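Local coordinates for protein putative xanthine dehydrogenase YAGS fad-binding subunit (Escherichia coli, PDB 5G5G) that carries the molybdenum ion and pterin cytosine dinucleotide of a periplasmic aldehyde oxidase, where it probably oxidises aldehydes, at residues C[426-431]-C[595-600]; C[36-41]-C[192-197]; C[323-328]-C[386-391]. All coordinates share one frame; numbering follows the deposited sequence.

Contact 1. Residues C[426-431]-C[595-600]; sequences DGEWLV and VHSATG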
loop_
_atom_site.group_PDB
_atom_site.type_symbol
_atom_site.label_atom_id
_atom_site.label_comp_id
_atom_site.label_asym_id
_atom_site.label_seq_id
_atom_site.Cartn_x
_atom_site.Cartn_y
_atom_site.Cartn_z
ATOM N N ASP C 426 -21.587 9.426 19.483
ATOM C CA ASP C 426 -21.532 8.087 20.015
ATOM C C ASP C 426 -20.356 8.103 20.977
ATOM O O ASP C 426 -19.222 7.961 20.558
ATOM C CB ASP C 426 -21.341 7.078 18.903
ATOM C CG ASP C 426 -21.129 5.674 19.423
ATOM O OD1 ASP C 426 -21.357 5.430 20.627
ATOM O OD2 ASP C 426 -20.736 4.813 18.622
ATOM N N GLY C 427 -20.646 8.318 22.272
ATOM C CA GLY C 427 -19.582 8.519 23.239
ATOM C C GLY C 427 -18.799 9.783 22.883
ATOM O O GLY C 427 -19.403 10.842 22.648
ATOM N N GLU C 428 -17.478 9.654 22.777
ATOM C CA GLU C 428 -16.639 10.816 22.466
ATOM C C GLU C 428 -16.576 11.065 20.929
ATOM O O GLU C 428 -15.978 12.039 20.516
ATOM C CB GLU C 428 -15.204 10.657 23.042
ATOM C CG GLU C 428 -14.733 11.888 23.832
ATOM C CD GLU C 428 -13.349 11.779 24.532
ATOM O OE1 GLU C 428 -12.796 10.666 24.698
ATOM O OE2 GLU C 428 -12.810 12.839 24.929
ATOM N N TRP C 429 -17.201 10.213 20.117
ATOM C CA TRP C 429 -17.137 10.317 18.651
ATOM C C TRP C 429 -18.310 11.154 18.109
ATOM O O TRP C 429 -19.468 10.931 18.514
ATOM C CB TRP C 429 -17.194 8.933 18.016
ATOM C CG TRP C 429 -16.026 8.113 18.433
ATOM C CD1 TRP C 429 -15.926 7.300 19.560
ATOM C CD2 TRP C 429 -14.756 8.081 17.801
ATOM N NE1 TRP C 429 -14.672 6.732 19.622
ATOM C CE2 TRP C 429 -13.930 7.197 18.561
ATOM C CE3 TRP C 429 -14.235 8.690 16.658
ATOM C CZ2 TRP C 429 -12.591 6.944 18.224
ATOM C CZ3 TRP C 429 -12.922 8.442 16.325
ATOM C CH2 TRP C 429 -12.111 7.559 17.090
ATOM N N LEU C 430 -18.001 12.121 17.237
ATOM C CA LEU C 430 -19.008 12.791 16.399
ATOM C C LEU C 430 -19.256 11.892 15.209
ATOM O O LEU C 430 -18.301 11.462 14.541
ATOM C CB LEU C 430 -18.521 14.151 15.918
ATOM C CG LEU C 430 -18.350 15.209 17.000
ATOM C CD1 LEU C 430 -17.277 16.242 16.643
ATOM C CD2 LEU C 430 -19.685 15.877 17.272
ATOM N N VAL C 431 -20.520 11.564 14.963
ATOM C CA VAL C 431 -20.900 10.694 13.847
ATOM C C VAL C 431 -21.512 11.485 12.716
ATOM O O VAL C 431 -22.328 12.416 12.940
ATOM C CB VAL C 431 -21.905 9.653 14.311
ATOM C CG1 VAL C 431 -22.311 8.764 13.170
ATOM C CG2 VAL C 431 -21.278 8.821 15.452
ATOM N N VAL C 595 -15.662 11.053 14.089
ATOM C CA VAL C 595 -14.555 12.000 14.253
ATOM C C VAL C 595 -14.403 12.192 15.758
ATOM O O VAL C 595 -15.361 12.551 16.461
ATOM C CB VAL C 595 -14.784 13.340 13.540
ATOM C CG1 VAL C 595 -13.622 14.317 13.825
ATOM C CG2 VAL C 595 -14.964 13.135 12.020
ATOM N N HIS C 596 -13.210 11.929 16.253
ATOM C CA HIS C 596 -13.019 12.052 17.692
ATOM C C HIS C 596 -13.155 13.511 18.128
ATOM O O HIS C 596 -12.467 14.418 17.612
ATOM C CB HIS C 596 -11.687 11.431 18.145
ATOM C CG HIS C 596 -11.657 11.130 19.605
ATOM N ND1 HIS C 596 -11.487 12.101 20.548
ATOM C CD2 HIS C 596 -11.796 9.967 20.281
ATOM C CE1 HIS C 596 -11.542 11.570 21.756
ATOM N NE2 HIS C 596 -11.715 10.265 21.619
ATOM N N SER C 597 -14.060 13.766 19.061
ATOM C CA SER C 597 -14.394 15.151 19.414
ATOM C C SER C 597 -13.233 15.874 20.062
ATOM O O SER C 597 -13.201 17.110 20.044
ATOM C CB SER C 597 -15.631 15.261 20.286
ATOM O OG SER C 597 -15.403 14.679 21.559
ATOM N N ALA C 598 -12.340 15.124 20.701
ATOM C CA ALA C 598 -11.118 15.703 21.243
ATOM C C ALA C 598 -9.966 15.817 20.271
ATOM O O ALA C 598 -9.465 16.925 20.111
ATOM C CB ALA C 598 -10.648 14.995 22.521
ATOM N N THR C 599 -9.559 14.699 19.651
ATOM C CA THR C 599 -8.287 14.603 18.936
ATOM C C THR C 599 -8.443 14.876 17.449
ATOM O O THR C 599 -7.441 15.084 16.779
ATOM C CB THR C 599 -7.667 13.195 19.034
ATOM O OG1 THR C 599 -8.565 12.226 18.426
ATOM C CG2 THR C 599 -7.368 12.889 20.484
ATOM N N GLY C 600 -9.672 14.810 16.934
ATOM C CA GLY C 600 -9.894 14.948 15.489
ATOM C C GLY C 600 -9.611 13.754 14.610
ATOM O O GLY C 600 -9.719 13.840 13.371
HETATM O O HOH W 1 -14.154 15.107 23.943
HETATM O O HOH W 2 -12.722 8.309 23.584
#
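H596 fills the corner between W429 and E428. Its CB lies over one face of the indole, 4.1 Å from the centroid of the W429 six-membered ring, and the imidazole turns an edge to the same face, with H596 CD2 3.7 Å from W429 CZ2. Planes at 80° make the pair T-shaped. The E428 chain, extended beyond CG, runs past the other end of the imidazole: E428 CD is 3.3 Å from H596 CE1, and a water joins E428 OE1 to H596 NE2. E428 OE2 has its main partner in a polar side chain of another protein's chain.

What sets these groups is mostly backbone. E428 O is gripped twice, by S597 N at 3.0 Å and by S597 OG at 2.9 Å, the hydroxyl tilted 20° from the carbonyl plane. A598 N donates to H596 ND1 (3.1 Å), helping to hold the imidazole's rotation, although the donor lies 24° out of the ring plane. An alanine for H596 would keep the CB over the indole but would probably leave the A598 N-H without its acceptor and the water on E428 OE1 without NE2, and uncover part of the W429 face.

Paired bonds L430 N to V595 O (2.8 Å) and V595 N to L430 O (2.7 Å) define an antiparallel hydrogen-bonded pair; W429 and H596 form the adjoining non-hydrogen-bonded one. A type II' turn from D426 to W429 leads into strand 429-441. That strand runs beside 584-596, with strand 602-612 next, its R603 touching W429, while V595 on the opposite face packs on A709 and T710 of helix 698-710.

Contact 2. Residues C[36-41]-C[192-197]; sequences RYAYEW and PHASMA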
loop_
_atom_site.group_PDB
_atom_site.type_symbol
_atom_site.label_atom_id
_atom_site.label_comp_id
_atom_site.label_asym_id
_atom_site.label_seq_id
_atom_site.Cartn_x
_atom_site.Cartn_y
_atom_site.Cartn_z
ATOM N N ARG C 36 4.076 -18.256 -8.800
ATOM C CA ARG C 36 5.374 -17.553 -8.969
ATOM C C ARG C 36 5.200 -16.155 -9.501
ATOM O O ARG C 36 4.634 -15.936 -10.581
ATOM C CB ARG C 36 6.304 -18.301 -9.902
ATOM C CG ARG C 36 6.638 -19.742 -9.556
ATOM C CD ARG C 36 7.276 -19.929 -8.236
ATOM N NE ARG C 36 7.566 -21.371 -8.089
ATOM C CZ ARG C 36 8.640 -22.001 -8.559
ATOM N NH1 ARG C 36 9.687 -21.321 -9.033
ATOM N NH2 ARG C 36 8.712 -23.350 -8.462
ATOM N N TYR C 37 5.835 -15.236 -8.806
ATOM C CA TYR C 37 6.007 -13.847 -9.232
ATOM C C TYR C 37 7.409 -13.683 -9.848
ATOM O O TYR C 37 8.242 -14.573 -9.777
ATOM C CB TYR C 37 5.751 -12.936 -8.009
ATOM C CG TYR C 37 4.323 -13.071 -7.451
ATOM C CD1 TYR C 37 4.009 -14.070 -6.551
ATOM C CD2 TYR C 37 3.311 -12.191 -7.836
ATOM C CE1 TYR C 37 2.737 -14.274 -6.079
ATOM C CE2 TYR C 37 2.013 -12.361 -7.368
ATOM C CZ TYR C 37 1.737 -13.374 -6.469
ATOM O OH TYR C 37 0.449 -13.610 -5.969
ATOM N N ALA C 38 7.629 -12.537 -10.491
ATOM C CA ALA C 38 8.779 -12.264 -11.363
ATOM C C ALA C 38 10.140 -12.610 -10.769
ATOM O O ALA C 38 10.978 -13.081 -11.476
ATOM C CB ALA C 38 8.769 -10.822 -11.792
ATOM N N TYR C 39 10.320 -12.432 -9.472
ATOM C CA TYR C 39 11.645 -12.647 -8.866
ATOM C C TYR C 39 11.802 -14.081 -8.340
ATOM O O TYR C 39 12.773 -14.368 -7.637
ATOM C CB TYR C 39 11.805 -11.712 -7.699
ATOM C CG TYR C 39 13.215 -11.274 -7.302
ATOM C CD1 TYR C 39 13.905 -10.305 -8.058
ATOM C CD2 TYR C 39 13.792 -11.747 -6.102
ATOM C CE1 TYR C 39 15.181 -9.849 -7.639
ATOM C CE2 TYR C 39 15.046 -11.314 -5.714
ATOM C CZ TYR C 39 15.708 -10.360 -6.453
ATOM O OH TYR C 39 16.948 -9.859 -6.047
ATOM N N GLU C 40 10.867 -14.959 -8.685
ATOM C CA GLU C 40 10.760 -16.291 -8.057
ATOM C C GLU C 40 10.915 -17.478 -9.008
ATOM O O GLU C 40 10.587 -18.604 -8.645
ATOM C CB GLU C 40 9.404 -16.349 -7.336
ATOM C CG GLU C 40 9.290 -15.252 -6.280
ATOM C CD GLU C 40 7.885 -15.088 -5.703
ATOM O OE1 GLU C 40 6.967 -15.828 -6.123
ATOM O OE2 GLU C 40 7.728 -14.259 -4.807
ATOM N N TRP C 41 11.338 -17.230 -10.244
ATOM C CA TRP C 41 11.441 -18.257 -11.277
ATOM C C TRP C 41 12.824 -18.972 -11.251
ATOM O O TRP C 41 13.560 -18.981 -12.242
ATOM C CB TRP C 41 11.228 -17.621 -12.650
ATOM C CG TRP C 41 9.822 -17.052 -12.851
ATOM C CD1 TRP C 41 9.475 -15.738 -12.896
ATOM C CD2 TRP C 41 8.608 -17.791 -13.056
ATOM N NE1 TRP C 41 8.122 -15.606 -13.113
ATOM C CE2 TRP C 41 7.574 -16.843 -13.249
ATOM C CE3 TRP C 41 8.304 -19.161 -13.169
ATOM C CZ2 TRP C 41 6.256 -17.216 -13.490
ATOM C CZ3 TRP C 41 6.992 -19.542 -13.384
ATOM C CH2 TRP C 41 5.980 -18.562 -13.555
ATOM N N PRO C 192 7.026 -5.332 -5.211
ATOM C CA PRO C 192 7.897 -4.363 -5.827
ATOM C C PRO C 192 8.067 -4.726 -7.284
ATOM O O PRO C 192 8.128 -5.934 -7.629
ATOM C CB PRO C 192 9.248 -4.576 -5.050
ATOM C CG PRO C 192 8.848 -5.066 -3.698
ATOM C CD PRO C 192 7.667 -5.976 -4.047
ATOM N N HIS C 193 8.267 -3.725 -8.116
ATOM C CA HIS C 193 8.546 -3.976 -9.512
ATOM C C HIS C 193 9.792 -4.875 -9.599
ATOM O O HIS C 193 10.792 -4.644 -8.931
ATOM C CB HIS C 193 8.845 -2.683 -10.262
ATOM C CG HIS C 193 7.683 -1.765 -10.401
ATOM N ND1 HIS C 193 7.106 -1.110 -9.342
ATOM C CD2 HIS C 193 6.975 -1.399 -11.493
ATOM C CE1 HIS C 193 6.104 -0.374 -9.777
ATOM N NE2 HIS C 193 6.009 -0.520 -11.080
ATOM N N ALA C 194 9.704 -5.912 -10.428
ATOM C CA ALA C 194 10.821 -6.818 -10.647
ATOM C C ALA C 194 10.785 -7.532 -11.977
ATOM O O ALA C 194 9.703 -7.794 -12.506
ATOM C CB ALA C 194 10.881 -7.853 -9.522
ATOM N N SER C 195 11.973 -7.907 -12.467
ATOM C CA SER C 195 12.100 -8.610 -13.742
ATOM C C SER C 195 13.313 -9.521 -13.712
ATOM O O SER C 195 14.318 -9.239 -13.016
ATOM C CB SER C 195 12.256 -7.630 -14.925
ATOM O OG SER C 195 11.155 -6.741 -15.075
ATOM N N MET C 196 13.249 -10.585 -14.474
ATOM C CA MET C 196 14.402 -11.455 -14.744
ATOM C C MET C 196 14.550 -11.606 -16.236
ATOM O O MET C 196 13.554 -11.876 -16.943
ATOM C CB MET C 196 14.239 -12.828 -14.091
ATOM C CG MET C 196 15.426 -13.721 -14.333
ATOM S SD MET C 196 15.405 -15.256 -13.407
ATOM C CE MET C 196 14.269 -16.191 -14.418
ATOM N N ALA C 197 15.780 -11.427 -16.730
ATOM C CA ALA C 197 16.071 -11.569 -18.169
ATOM C C ALA C 197 16.997 -12.714 -18.432
ATOM O O ALA C 197 17.964 -12.895 -17.700
ATOM C CB ALA C 197 16.658 -10.307 -18.717
#
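M196 reaches from its strand to the loop at W41. Its CB begins 4.2 Å from A38 O. With CG anti to the backbone N (chi1 -179°) and the next torsion also extended, the chain projects straight off the strand; a bend about the last torsion (79°) then turns the methyl onto W41. There CE touches W41 O at 3.6 Å and W41 CB at 3.8 Å, so it meets the root of the tryptophan, whose indole goes on to W207.

A194, two residues earlier, points to the same side of the strand. A38 CB presses on A194 O at 3.2 Å, a close approach, and its distance to A194 CB is 4.3 Å. The A194 methyl also meets Y39 CD1 at 4.2 Å, coming at the ring obliquely. Between them S195 points away, and its OG bonds D251 and T208 instead.

The loop keeps its shape through its own bonds: E40 N donates to Y37 O, and Y37 N to E40 OE1 at 174°. Salt bridges join the E40 carboxylate to another protein's chain, while Y39 makes a cation-pi contact with K267.

The interface is thus apolar side chains and backbone carbonyls. Strand 194-200 is an inner member of a seven-stranded mixed sheet, and the loop from the a/b hammerhead family region packs against the side of it that carries A194 and M196, joining that region to the first molybdopterin cofactor-binding one.

Contact 3. Residues C[323-328]-C[386-391]; sequences SELLYA and QVDPAG. Unlike the reference sequence in segment 386-391: G391 (reference Asp).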
loop_
_atom_site.group_PDB
_atom_site.type_symbol
_atom_site.label_atom_id
_atom_site.label_comp_id
_atom_site.label_asym_id
_atom_site.label_seq_id
_atom_site.Cartn_x
_atom_site.Cartn_y
_atom_site.Cartn_z
ATOM N N SER C 323 -17.101 15.894 -15.320
ATOM C CA SER C 323 -17.993 17.038 -15.195
ATOM C C SER C 323 -18.698 17.379 -16.505
ATOM O O SER C 323 -19.644 18.210 -16.508
ATOM C CB SER C 323 -17.225 18.248 -14.655
ATOM O OG SER C 323 -16.708 17.934 -13.385
ATOM N N GLU C 324 -18.216 16.812 -17.611
ATOM C CA GLU C 324 -18.831 16.993 -18.902
ATOM C C GLU C 324 -20.041 16.107 -19.077
ATOM O O GLU C 324 -20.838 16.356 -19.993
ATOM C CB GLU C 324 -17.851 16.704 -20.057
ATOM C CG GLU C 324 -16.641 17.663 -19.975
ATOM C CD GLU C 324 -15.448 17.333 -20.862
ATOM O OE1 GLU C 324 -15.467 16.304 -21.591
ATOM O OE2 GLU C 324 -14.452 18.104 -20.785
ATOM N N LEU C 325 -20.183 15.082 -18.259
ATOM C CA LEU C 325 -21.207 14.023 -18.489
ATOM C C LEU C 325 -22.086 13.704 -17.287
ATOM O O LEU C 325 -23.184 13.145 -17.453
ATOM C CB LEU C 325 -20.498 12.699 -18.896
ATOM C CG LEU C 325 -19.908 12.734 -20.284
ATOM C CD1 LEU C 325 -18.979 11.539 -20.527
ATOM C CD2 LEU C 325 -20.962 12.798 -21.361
ATOM N N LEU C 326 -21.627 13.998 -16.081
ATOM C CA LEU C 326 -22.324 13.478 -14.925
ATOM C C LEU C 326 -23.640 14.204 -14.640
ATOM O O LEU C 326 -24.622 13.531 -14.411
ATOM C CB LEU C 326 -21.420 13.456 -13.686
ATOM C CG LEU C 326 -21.932 12.713 -12.421
ATOM C CD1 LEU C 326 -22.446 11.317 -12.723
ATOM C CD2 LEU C 326 -20.818 12.615 -11.385
ATOM N N TYR C 327 -23.685 15.540 -14.660
ATOM C CA TYR C 327 -24.896 16.238 -14.270
ATOM C C TYR C 327 -25.426 17.090 -15.415
ATOM O O TYR C 327 -24.668 17.510 -16.269
ATOM C CB TYR C 327 -24.689 17.093 -13.032
ATOM C CG TYR C 327 -24.223 16.272 -11.866
ATOM C CD1 TYR C 327 -25.062 15.386 -11.279
ATOM C CD2 TYR C 327 -22.931 16.406 -11.377
ATOM C CE1 TYR C 327 -24.653 14.593 -10.200
ATOM C CE2 TYR C 327 -22.506 15.639 -10.264
ATOM C CZ TYR C 327 -23.371 14.739 -9.687
ATOM O OH TYR C 327 -22.991 13.936 -8.634
ATOM N N ALA C 328 -26.753 17.258 -15.456
ATOM C CA ALA C 328 -27.376 18.147 -16.392
ATOM C C ALA C 328 -26.916 19.597 -16.146
ATOM O O ALA C 328 -26.412 19.941 -15.051
ATOM C CB ALA C 328 -28.891 18.066 -16.310
ATOM N N GLN C 386 -29.752 11.778 -18.984
ATOM C CA GLN C 386 -29.766 10.536 -19.742
ATOM C C GLN C 386 -29.123 10.672 -21.150
ATOM O O GLN C 386 -29.097 9.709 -21.930
ATOM C CB GLN C 386 -31.218 10.030 -19.847
ATOM C CG GLN C 386 -31.776 9.545 -18.527
ATOM C CD GLN C 386 -31.165 8.222 -18.082
ATOM O OE1 GLN C 386 -31.107 7.268 -18.873
ATOM N NE2 GLN C 386 -30.656 8.169 -16.856
ATOM N N VAL C 387 -28.657 11.888 -21.463
ATOM C CA VAL C 387 -27.987 12.186 -22.712
ATOM C C VAL C 387 -26.697 12.934 -22.437
ATOM O O VAL C 387 -26.496 13.454 -21.346
ATOM C CB VAL C 387 -28.885 13.010 -23.651
ATOM C CG1 VAL C 387 -30.220 12.279 -23.967
ATOM C CG2 VAL C 387 -29.189 14.414 -23.065
ATOM N N ASP C 388 -25.837 12.968 -23.444
ATOM C CA ASP C 388 -24.595 13.790 -23.398
ATOM C C ASP C 388 -25.021 15.288 -23.383
ATOM O O ASP C 388 -25.628 15.765 -24.330
ATOM C CB ASP C 388 -23.784 13.464 -24.625
ATOM C CG ASP C 388 -22.477 14.216 -24.703
ATOM O OD1 ASP C 388 -22.281 15.210 -23.991
ATOM O OD2 ASP C 388 -21.653 13.757 -25.512
ATOM N N PRO C 389 -24.697 16.020 -22.307
ATOM C CA PRO C 389 -25.199 17.438 -22.269
ATOM C C PRO C 389 -24.665 18.327 -23.362
ATOM O O PRO C 389 -25.274 19.333 -23.632
ATOM C CB PRO C 389 -24.748 17.958 -20.900
ATOM C CG PRO C 389 -24.428 16.746 -20.097
ATOM C CD PRO C 389 -24.074 15.626 -21.031
ATOM N N ALA C 390 -23.516 17.974 -23.928
ATOM C CA ALA C 390 -22.906 18.716 -25.051
ATOM C C ALA C 390 -23.431 18.285 -26.411
ATOM O O ALA C 390 -23.153 18.956 -27.404
ATOM C CB ALA C 390 -21.379 18.562 -25.025
ATOM N N GLY C 391 -24.194 17.178 -26.449
ATOM C CA GLY C 391 -24.726 16.602 -27.681
ATOM C C GLY C 391 -25.967 15.788 -27.316
ATOM O O GLY C 391 -25.909 14.553 -27.244
#
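P389 buries more area than any other residue here, through van der Waals touches between its ring and backbone carbonyls. P389 CD lies 3.5 Å from E324 O and P389 CG 3.6 Å from the same oxygen, so one edge of the pyrrolidine is set against a single carbonyl. P389 CG also comes within 3.9 Å of Y327 O, roughly at right angles to its approach to E324 O; R332 already bonds that Y327 oxygen. The ring methylenes offer only C-H groups, so these approaches are dispersive or at most weakly polar.

Apolar contact comes from L325. Its CG is anti to the carbonyl carbon (chi1 -71°), which carries CD2 toward the other loop, 4.2 Å from P389 CD. The same methyl also reaches the aspartate, with L325 CD2 3.8 Å from D388 OD1.

Polar bonding shapes the proline-bearing loop from within. D388 to G391 is a type I beta turn, closed by G391 N to D388 O at 2.9 Å, and D388 OD1 accepts from A390 N at 3.0 Å, an Asx turn over the first three of these residues. That donor sits above the carboxylate plane, 42° out of it. The other oxygen, D388 OD2, is held by R394 in a salt bridge.

The R399 guanidinium binds the partner loop, which links strands 299-310 and 331-340, at L325 O and L326 O. L325 also packs on F439 and N441 of strand 429-441.

How the contacts relate
From the N terminus, contact 2 comes first: 36-41 meets 192-197 and closes a loop of 150 residues, bringing a segment of the hammerhead region to the seven-stranded sheet. Contact 3 follows, closing 57 residues between 323-328 and 386-391, and contact 1 then spans 163 residues within the second cofactor-binding region. The three are in series; none nests in or crosses another. Contacts 2 and 3 lie on opposite sides of the chain's centre, their centres about 45 Å apart. Contacts 1 and 3 do not touch, with nearest atoms about 22 Å apart, yet strand 429-441 starts in contact 1 and its far end packs on L325 of contact 3.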